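PDB 4RGL: filamentation induced by cAMP protein Fic from Desulfovibrio alaskensis, which is a largely helical member of the Fic/DOC family, with a C-terminal domain that probably belongs to the helix-turn-helix group. Local coordinates for residues E27-Y32 with P206-L211; E214-D219 with V252-S257. All coordinates share one frame; numbering follows the deposited sequence.

Contact 1: residues E27-Y32 with P206-L211; sequences EIIGRY and PLLAYL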
ATOM      1  N   GLU A  27     -13.658   6.148 -13.694  1.00 73.63           N
ATOM      2  CA  GLU A  27     -13.187   5.667 -14.989  1.00 74.44           C
ATOM      3  C   GLU A  27     -11.833   4.943 -14.856  1.00 79.94           C
ATOM      4  O   GLU A  27     -11.663   3.862 -15.420  1.00 80.28           O
ATOM      5  CB  GLU A  27     -13.074   6.824 -15.989  1.00 76.60           C
ATOM      6  CG  GLU A  27     -12.699   6.372 -17.393  1.00 82.93           C
ATOM      7  CD  GLU A  27     -12.520   7.484 -18.407  1.00100.22           C
ATOM      8  OE1 GLU A  27     -12.882   8.643 -18.095  1.00 83.73           O
ATOM      9  OE2 GLU A  27     -12.056   7.188 -19.532  1.00 98.44           O
ATOM     10  N   ILE A  28     -10.872   5.540 -14.100  1.00 76.55           N
ATOM     11  CA  ILE A  28      -9.540   4.941 -13.923  1.00 75.77           C
ATOM     12  C   ILE A  28      -9.674   3.536 -13.289  1.00 80.23           C
ATOM     13  O   ILE A  28      -8.999   2.606 -13.727  1.00 79.35           O
ATOM     14  CB  ILE A  28      -8.604   5.861 -13.075  1.00 77.98           C
ATOM     15  CG1 ILE A  28      -8.470   7.290 -13.701  1.00 79.70           C
ATOM     16  CG2 ILE A  28      -7.233   5.210 -12.860  1.00 77.89           C
ATOM     17  CD1 ILE A  28      -7.868   7.343 -15.171  1.00 93.98           C
ATOM     18  N   ILE A  29     -10.583   3.382 -12.282  1.00 77.59           N
ATOM     19  CA  ILE A  29     -10.832   2.077 -11.645  1.00 77.44           C
ATOM     20  C   ILE A  29     -11.460   1.114 -12.665  1.00 87.30           C
ATOM     21  O   ILE A  29     -11.120  -0.072 -12.686  1.00 86.87           O
ATOM     22  CB  ILE A  29     -11.714   2.221 -10.382  1.00 79.54           C
ATOM     23  CG1 ILE A  29     -10.991   3.059  -9.296  1.00 77.45           C
ATOM     24  CG2 ILE A  29     -12.115   0.840  -9.841  1.00 80.05           C
ATOM     25  CD1 ILE A  29     -11.845   3.376  -8.073  1.00 78.82           C
ATOM     26  N   GLY A  30     -12.304   1.653 -13.552  1.00 88.74           N
ATOM     27  CA  GLY A  30     -12.898   0.885 -14.641  1.00 91.91           C
ATOM     28  C   GLY A  30     -11.855   0.204 -15.506  1.00 99.68           C
ATOM     29  O   GLY A  30     -12.137  -0.815 -16.130  1.00100.56           O
ATOM     30  N   ARG A  31     -10.624   0.769 -15.532  1.00 97.93           N
ATOM     31  CA  ARG A  31      -9.467   0.167 -16.202  1.00 98.73           C
ATOM     32  C   ARG A  31      -8.638  -0.665 -15.207  1.00103.96           C
ATOM     33  O   ARG A  31      -8.316  -1.821 -15.484  1.00103.52           O
ATOM     34  CB  ARG A  31      -8.590   1.256 -16.840  1.00 99.13           C
ATOM     35  CG  ARG A  31      -8.890   1.517 -18.299  1.00110.97           C
ATOM     36  CD  ARG A  31      -7.993   2.614 -18.846  1.00121.91           C
ATOM     37  NE  ARG A  31      -7.932   2.597 -20.310  1.00134.38           N
ATOM     38  CZ  ARG A  31      -6.953   2.017 -21.002  1.00148.46           C
ATOM     39  NH1 ARG A  31      -5.939   1.434 -20.373  1.00134.35           N
ATOM     40  NH2 ARG A  31      -6.968   2.041 -22.329  1.00135.03           N
ATOM     41  N   TYR A  32      -8.321  -0.068 -14.024  1.00101.94           N
ATOM     42  CA  TYR A  32      -7.523  -0.703 -12.946  1.00101.42           C
ATOM     43  C   TYR A  32      -8.048  -2.122 -12.619  1.00107.67           C
ATOM     44  O   TYR A  32      -7.296  -2.953 -12.105  1.00106.50           O
ATOM     45  CB  TYR A  32      -7.548   0.187 -11.673  1.00101.53           C
ATOM     46  CG  TYR A  32      -6.616  -0.264 -10.563  1.00101.32           C
ATOM     47  CD1 TYR A  32      -5.234  -0.110 -10.681  1.00102.52           C
ATOM     48  CD2 TYR A  32      -7.117  -0.655  -9.321  1.00101.23           C
ATOM     49  CE1 TYR A  32      -4.372  -0.443  -9.633  1.00101.39           C
ATOM     50  CE2 TYR A  32      -6.265  -0.969  -8.259  1.00100.62           C
ATOM     51  CZ  TYR A  32      -4.892  -0.864  -8.422  1.00104.93           C
ATOM     52  OH  TYR A  32      -4.045  -1.185  -7.386  1.00101.06           O
ATOM     53  N   PRO A 206     -12.289  -3.787  -2.802  1.00 75.59           N
ATOM     54  CA  PRO A 206     -11.173  -4.293  -1.978  1.00 74.06           C
ATOM     55  C   PRO A 206      -9.786  -4.090  -2.619  1.00 76.84           C
ATOM     56  O   PRO A 206      -8.780  -4.224  -1.927  1.00 75.29           O
ATOM     57  CB  PRO A 206     -11.488  -5.779  -1.836  1.00 76.80           C
ATOM     58  CG  PRO A 206     -12.955  -5.881  -2.073  1.00 83.10           C
ATOM     59  CD  PRO A 206     -13.275  -4.847  -3.086  1.00 78.71           C
ATOM     60  N   LEU A 207      -9.732  -3.756  -3.925  1.00 74.12           N
ATOM     61  CA  LEU A 207      -8.452  -3.502  -4.608  1.00 73.14           C
ATOM     62  C   LEU A 207      -7.824  -2.201  -4.117  1.00 74.66           C
ATOM     63  O   LEU A 207      -6.596  -2.060  -4.137  1.00 73.16           O
ATOM     64  CB  LEU A 207      -8.651  -3.443  -6.133  1.00 74.77           C
ATOM     65  CG  LEU A 207      -9.191  -4.721  -6.792  1.00 81.76           C
ATOM     66  CD1 LEU A 207      -9.417  -4.508  -8.274  1.00 82.96           C
ATOM     67  CD2 LEU A 207      -8.240  -5.925  -6.551  1.00 84.14           C
ATOM     68  N   LEU A 208      -8.667  -1.253  -3.645  1.00 70.67           N
ATOM     69  CA  LEU A 208      -8.204   0.043  -3.141  1.00 69.05           C
ATOM     70  C   LEU A 208      -7.435  -0.109  -1.806  1.00 71.29           C
ATOM     71  O   LEU A 208      -6.753   0.830  -1.381  1.00 69.91           O
ATOM     72  CB  LEU A 208      -9.387   1.000  -2.965  1.00 69.65           C
ATOM     73  CG  LEU A 208     -10.102   1.417  -4.259  1.00 75.50           C
ATOM     74  CD1 LEU A 208     -11.376   2.134  -3.956  1.00 76.62           C
ATOM     75  CD2 LEU A 208      -9.202   2.283  -5.134  1.00 76.99           C
ATOM     76  N   ALA A 209      -7.493  -1.311  -1.183  1.00 67.60           N
ATOM     77  CA  ALA A 209      -6.716  -1.592   0.027  1.00 66.75           C
ATOM     78  C   ALA A 209      -5.222  -1.618  -0.290  1.00 70.28           C
ATOM     79  O   ALA A 209      -4.389  -1.454   0.614  1.00 69.06           O
ATOM     80  CB  ALA A 209      -7.147  -2.920   0.632  1.00 68.05           C
ATOM     81  N   TYR A 210      -4.879  -1.772  -1.590  1.00 67.02           N
ATOM     82  CA  TYR A 210      -3.492  -1.819  -2.034  1.00 65.77           C
ATOM     83  C   TYR A 210      -3.142  -0.566  -2.868  1.00 68.53           C
ATOM     84  O   TYR A 210      -2.192  -0.586  -3.646  1.00 68.26           O
ATOM     85  CB  TYR A 210      -3.227  -3.104  -2.834  1.00 67.18           C
ATOM     86  CG  TYR A 210      -3.621  -4.356  -2.077  1.00 69.41           C
ATOM     87  CD1 TYR A 210      -2.805  -4.872  -1.070  1.00 71.04           C
ATOM     88  CD2 TYR A 210      -4.845  -4.977  -2.307  1.00 71.05           C
ATOM     89  CE1 TYR A 210      -3.191  -5.986  -0.325  1.00 72.86           C
ATOM     90  CE2 TYR A 210      -5.237  -6.100  -1.577  1.00 72.59           C
ATOM     91  CZ  TYR A 210      -4.409  -6.599  -0.582  1.00 82.07           C
ATOM     92  OH  TYR A 210      -4.789  -7.709   0.134  1.00 87.25           O
ATOM     93  N   LEU A 211      -3.885   0.537  -2.651  1.00 64.48           N
ATOM     94  CA  LEU A 211      -3.603   1.815  -3.305  1.00 64.26           C
ATOM     95  C   LEU A 211      -2.691   2.684  -2.402  1.00 67.58           C
ATOM     96  O   LEU A 211      -3.116   3.115  -1.322  1.00 66.92           O
ATOM     97  CB  LEU A 211      -4.924   2.551  -3.625  1.00 64.82           C
ATOM     98  CG  LEU A 211      -4.798   3.887  -4.371  1.00 68.75           C
ATOM     99  CD1 LEU A 211      -4.181   3.692  -5.735  1.00 68.63           C
ATOM    100  CD2 LEU A 211      -6.146   4.565  -4.499  1.00 70.85           C
TER

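Contact 2: residues E214-D219 with V252-S257; sequences ETVIRD and VREAVS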
ATOM      1  N   GLU A 214      -0.844   7.135   0.343  1.00 61.90           N
ATOM      2  CA  GLU A 214      -0.099   7.734   1.447  1.00 60.97           C
ATOM      3  C   GLU A 214       1.249   8.316   0.966  1.00 66.97           C
ATOM      4  O   GLU A 214       1.730   9.293   1.542  1.00 67.12           O
ATOM      5  CB  GLU A 214       0.131   6.710   2.563  1.00 61.54           C
ATOM      6  CG  GLU A 214      -1.158   6.206   3.219  1.00 69.11           C
ATOM      7  CD  GLU A 214      -1.951   5.187   2.417  1.00 82.12           C
ATOM      8  OE1 GLU A 214      -1.386   4.614   1.458  1.00 70.89           O
ATOM      9  OE2 GLU A 214      -3.104   4.893   2.809  1.00 78.51           O
ATOM     10  N   THR A 215       1.826   7.751  -0.133  1.00 64.33           N
ATOM     11  CA  THR A 215       3.073   8.277  -0.724  1.00 64.57           C
ATOM     12  C   THR A 215       2.838   9.689  -1.297  1.00 69.86           C
ATOM     13  O   THR A 215       3.742  10.520  -1.267  1.00 69.56           O
ATOM     14  CB  THR A 215       3.607   7.326  -1.811  1.00 71.04           C
ATOM     15  OG1 THR A 215       2.654   7.244  -2.876  1.00 76.84           O
ATOM     16  CG2 THR A 215       3.911   5.945  -1.276  1.00 65.44           C
ATOM     17  N   VAL A 216       1.610   9.956  -1.808  1.00 67.45           N
ATOM     18  CA  VAL A 216       1.244  11.277  -2.338  1.00 67.90           C
ATOM     19  C   VAL A 216       1.045  12.261  -1.170  1.00 73.98           C
ATOM     20  O   VAL A 216       1.561  13.383  -1.211  1.00 75.19           O
ATOM     21  CB  VAL A 216      -0.026  11.202  -3.239  1.00 71.22           C
ATOM     22  CG1 VAL A 216      -0.409  12.579  -3.768  1.00 71.71           C
ATOM     23  CG2 VAL A 216       0.175  10.220  -4.388  1.00 71.13           C
ATOM     24  N   ILE A 217       0.338  11.814  -0.109  1.00 70.35           N
ATOM     25  CA  ILE A 217       0.073  12.637   1.078  1.00 70.22           C
ATOM     26  C   ILE A 217       1.393  12.991   1.785  1.00 75.12           C
ATOM     27  O   ILE A 217       1.528  14.092   2.309  1.00 74.71           O
ATOM     28  CB  ILE A 217      -0.901  11.900   2.037  1.00 72.27           C
ATOM     29  CG1 ILE A 217      -2.190  11.481   1.294  1.00 73.13           C
ATOM     30  CG2 ILE A 217      -1.218  12.758   3.274  1.00 71.61           C
ATOM     31  CD1 ILE A 217      -3.050  10.442   2.054  1.00 82.64           C
ATOM     32  N   ARG A 218       2.374  12.055   1.775  1.00 72.80           N
ATOM     33  CA  ARG A 218       3.696  12.278   2.384  1.00 73.08           C
ATOM     34  C   ARG A 218       4.492  13.336   1.597  1.00 79.38           C
ATOM     35  O   ARG A 218       5.171  14.172   2.197  1.00 80.21           O
ATOM     36  CB  ARG A 218       4.483  10.961   2.448  1.00 72.09           C
ATOM     37  CG  ARG A 218       5.874  11.091   3.072  1.00 82.83           C
ATOM     38  CD  ARG A 218       6.735   9.898   2.717  1.00 96.57           C
ATOM     39  NE  ARG A 218       6.945   9.802   1.270  1.00109.21           N
ATOM     40  CZ  ARG A 218       7.285   8.682   0.642  1.00123.89           C
ATOM     41  NH1 ARG A 218       7.403   7.546   1.316  1.00105.96           N
ATOM     42  NH2 ARG A 218       7.452   8.678  -0.673  1.00116.10           N
ATOM     43  N   ASP A 219       4.412  13.294   0.260  1.00 76.48           N
ATOM     44  CA  ASP A 219       5.141  14.226  -0.583  1.00 77.87           C
ATOM     45  C   ASP A 219       4.445  15.605  -0.614  1.00 83.32           C
ATOM     46  O   ASP A 219       5.113  16.629  -0.782  1.00 84.19           O
ATOM     47  CB  ASP A 219       5.290  13.660  -2.004  1.00 80.30           C
ATOM     48  CG  ASP A 219       6.112  12.370  -2.069  1.00 91.73           C
ATOM     49  OD1 ASP A 219       6.802  12.046  -1.060  1.00 90.57           O
ATOM     50  OD2 ASP A 219       6.084  11.699  -3.125  1.00100.55           O
ATOM     51  N   VAL A 252      -4.231   6.403  -7.987  1.00 71.68           N
ATOM     52  CA  VAL A 252      -4.792   5.352  -8.833  1.00 72.81           C
ATOM     53  C   VAL A 252      -4.317   5.552 -10.307  1.00 79.50           C
ATOM     54  O   VAL A 252      -4.254   4.591 -11.066  1.00 79.51           O
ATOM     55  CB  VAL A 252      -6.342   5.291  -8.723  1.00 77.58           C
ATOM     56  CG1 VAL A 252      -6.996   6.490  -9.400  1.00 78.96           C
ATOM     57  CG2 VAL A 252      -6.881   3.984  -9.294  1.00 77.99           C
ATOM     58  N   ARG A 253      -3.863   6.771 -10.643  1.00 78.16           N
ATOM     59  CA  ARG A 253      -3.339   7.070 -11.966  1.00 79.89           C
ATOM     60  C   ARG A 253      -1.890   6.546 -12.106  1.00 85.55           C
ATOM     61  O   ARG A 253      -1.581   5.890 -13.092  1.00 84.93           O
ATOM     62  CB  ARG A 253      -3.407   8.577 -12.241  1.00 81.33           C
ATOM     63  CG  ARG A 253      -3.150   8.959 -13.699  1.00 95.83           C
ATOM     64  CD  ARG A 253      -3.822  10.278 -14.054  1.00110.89           C
ATOM     65  NE  ARG A 253      -3.454  11.353 -13.129  1.00126.19           N
ATOM     66  CZ  ARG A 253      -4.000  12.565 -13.147  1.00146.18           C
ATOM     67  NH1 ARG A 253      -4.947  12.862 -14.031  1.00133.66           N
ATOM     68  NH2 ARG A 253      -3.614  13.485 -12.274  1.00136.14           N
ATOM     69  N   GLU A 254      -1.025   6.770 -11.073  1.00 84.61           N
ATOM     70  CA  GLU A 254       0.361   6.267 -11.123  1.00 85.13           C
ATOM     71  C   GLU A 254       0.393   4.737 -10.905  1.00 89.71           C
ATOM     72  O   GLU A 254       1.411   4.103 -11.167  1.00 89.79           O
ATOM     73  CB  GLU A 254       1.280   6.987 -10.090  1.00 85.87           C
ATOM     74  CG  GLU A 254       1.032   6.609  -8.634  1.00 96.85           C
ATOM     75  CD  GLU A 254       2.217   6.843  -7.699  1.00117.34           C
ATOM     76  OE1 GLU A 254       3.349   6.453  -8.070  1.00102.03           O
ATOM     77  OE2 GLU A 254       1.983   7.274  -6.545  1.00111.60           O
ATOM     78  N   ALA A 255      -0.739   4.151 -10.473  1.00 86.58           N
ATOM     79  CA  ALA A 255      -0.848   2.708 -10.274  1.00 86.26           C
ATOM     80  C   ALA A 255      -1.066   1.984 -11.603  1.00 93.25           C
ATOM     81  O   ALA A 255      -0.596   0.864 -11.774  1.00 92.51           O
ATOM     82  CB  ALA A 255      -1.985   2.398  -9.320  1.00 86.50           C
ATOM     83  N   VAL A 256      -1.782   2.628 -12.545  1.00 93.35           N
ATOM     84  CA  VAL A 256      -2.074   2.038 -13.854  1.00 95.70           C
ATOM     85  C   VAL A 256      -0.872   2.256 -14.815  1.00104.38           C
ATOM     86  O   VAL A 256      -0.638   1.432 -15.704  1.00104.49           O
ATOM     87  CB  VAL A 256      -3.393   2.617 -14.453  1.00100.79           C
ATOM     88  CG1 VAL A 256      -3.690   2.012 -15.823  1.00102.01           C
ATOM     89  CG2 VAL A 256      -4.565   2.394 -13.503  1.00100.21           C
ATOM     90  N   SER A 257      -0.088   3.341 -14.596  1.00104.49           N
ATOM     91  CA  SER A 257       1.069   3.674 -15.446  1.00106.87           C
ATOM     92  C   SER A 257       2.235   2.676 -15.242  1.00114.60           C
ATOM     93  O   SER A 257       3.073   2.523 -16.136  1.00115.22           O
ATOM     94  CB  SER A 257       1.551   5.093 -15.164  1.00110.72           C
ATOM     95  OG  SER A 257       2.061   5.211 -13.846  1.00119.73           O
TER

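Contact 1: residues E27-Y32 with P206-L211
Tyr-32, at the end of helix 16-32, lays its ring beside Leu-207: CE2 of Tyr-32 lies 4.0 Å from CB of Leu-207, which approaches the ring obliquely, and the two side chains run past one another in opposite senses. One turn back, Ile-29 reaches over with its CD1 methyl, 4.1 Å from CD2 of Leu-208, the two side chains crossing nearly at right angles. These are purely van der Waals contacts, suited to branched aliphatics and an aromatic ring at a mostly buried junction. The phenol oxygen points towards the loop, but Tyr-32 OH and Tyr-210 O are 4.2 Å apart, too far for a hydrogen bond.

With CG anti to the backbone nitrogen (chi1 -172°), the Tyr-32 ring extends from the helix to the opposing turn. Its other neighbours, Ala-255 and Val-256, come from helix 238-257. The facing residues are presented by a 3-10 turn at 206-209, which Arg-49 of helix 42-59 grips at the carbonyl of Ala-209, while Leu-208 also rests on Leu-201. Such packing of an N-terminal helix against the turn that follows helix 189-202 belongs to the largely helical body of this Fic protein.

Contact 2: residues E214-D219 with V252-S257
Val-216 and Glu-254 mark the closest approach of the two backbones, with their CA atoms 10.2 Å apart. Segment 214-219 is a short helix of little more than one turn, with Arg-218 N bonded to Glu-214 O and Asp-219 N to Thr-215 O. Segment 252-257 lies towards the C-terminal end of helix 238-257, where the backbone hydrogen bonds are weak. Across this separation the long side chain of Glu-254 makes the contact.

Its CG takes the crowded position between backbone N and carbonyl carbon (chi1 72°), and beyond CG the chain is extended, carrying the carboxylate across. OE2 of Glu-254 lies 3.7 Å from Thr-215 OG1 and 4.1 Å from the CG2 methyl of Val-216. The first is a polar approach too long for a hydrogen bond; the threonine hydroxyl is bonded instead to Pro-212 O, just ahead of its own helix. A long, weak ion pair with Arg-51 of helix 42-59 gives OE2 a charged neighbour.

The contact joins two helices of the Fic helical bundle at a place where helix 42-59 also comes close. Val-216, a compact beta-branched residue, suits the buried side: it packs on Ala-247 of helix 238-257 as well as meeting the carboxylate.

At the exposed end of the short helix, Arg-218 NE forms a salt bridge with Asp-219 OD1, 3.2 Å away, with an N-H...O angle of 161°. The aspartate oxygen lies in the guanidinium plane, whereas the arginine nitrogen stands above the carboxylate plane. This pairing could partly offset the negative charge that Asp-219 brings near Glu-254; OD2 of Asp-219 is 6.9 Å from OE2 of Glu-254. On the opposing helix, Ser-257 OG donates to Glu-254 O, approaching from above the carbonyl plane.

Both contacts are buried in the helical body, their centres about 12 Å apart, and helix 238-257 connects them: it provides one side of contact 2 and also packs on helix 16-32 of contact 1. Leu-211 CD1 comes 3.5 Å from Val-252 N, and Tyr-32 CE1 lies 3.7 Å from Ala-255 CB. The loop holding 206-211 runs on into helix 214-219, so the second contact follows directly along the chain. Contact 1 is the larger, and its chemistry is almost wholly apolar. Contact 2 buries much less surface and depends on a single, partly exposed glutamate reaching two buried residues. Helix 42-59 borders both, through a hydrogen bond to a carbonyl at contact 1 but merely a weak ion pair at contact 2.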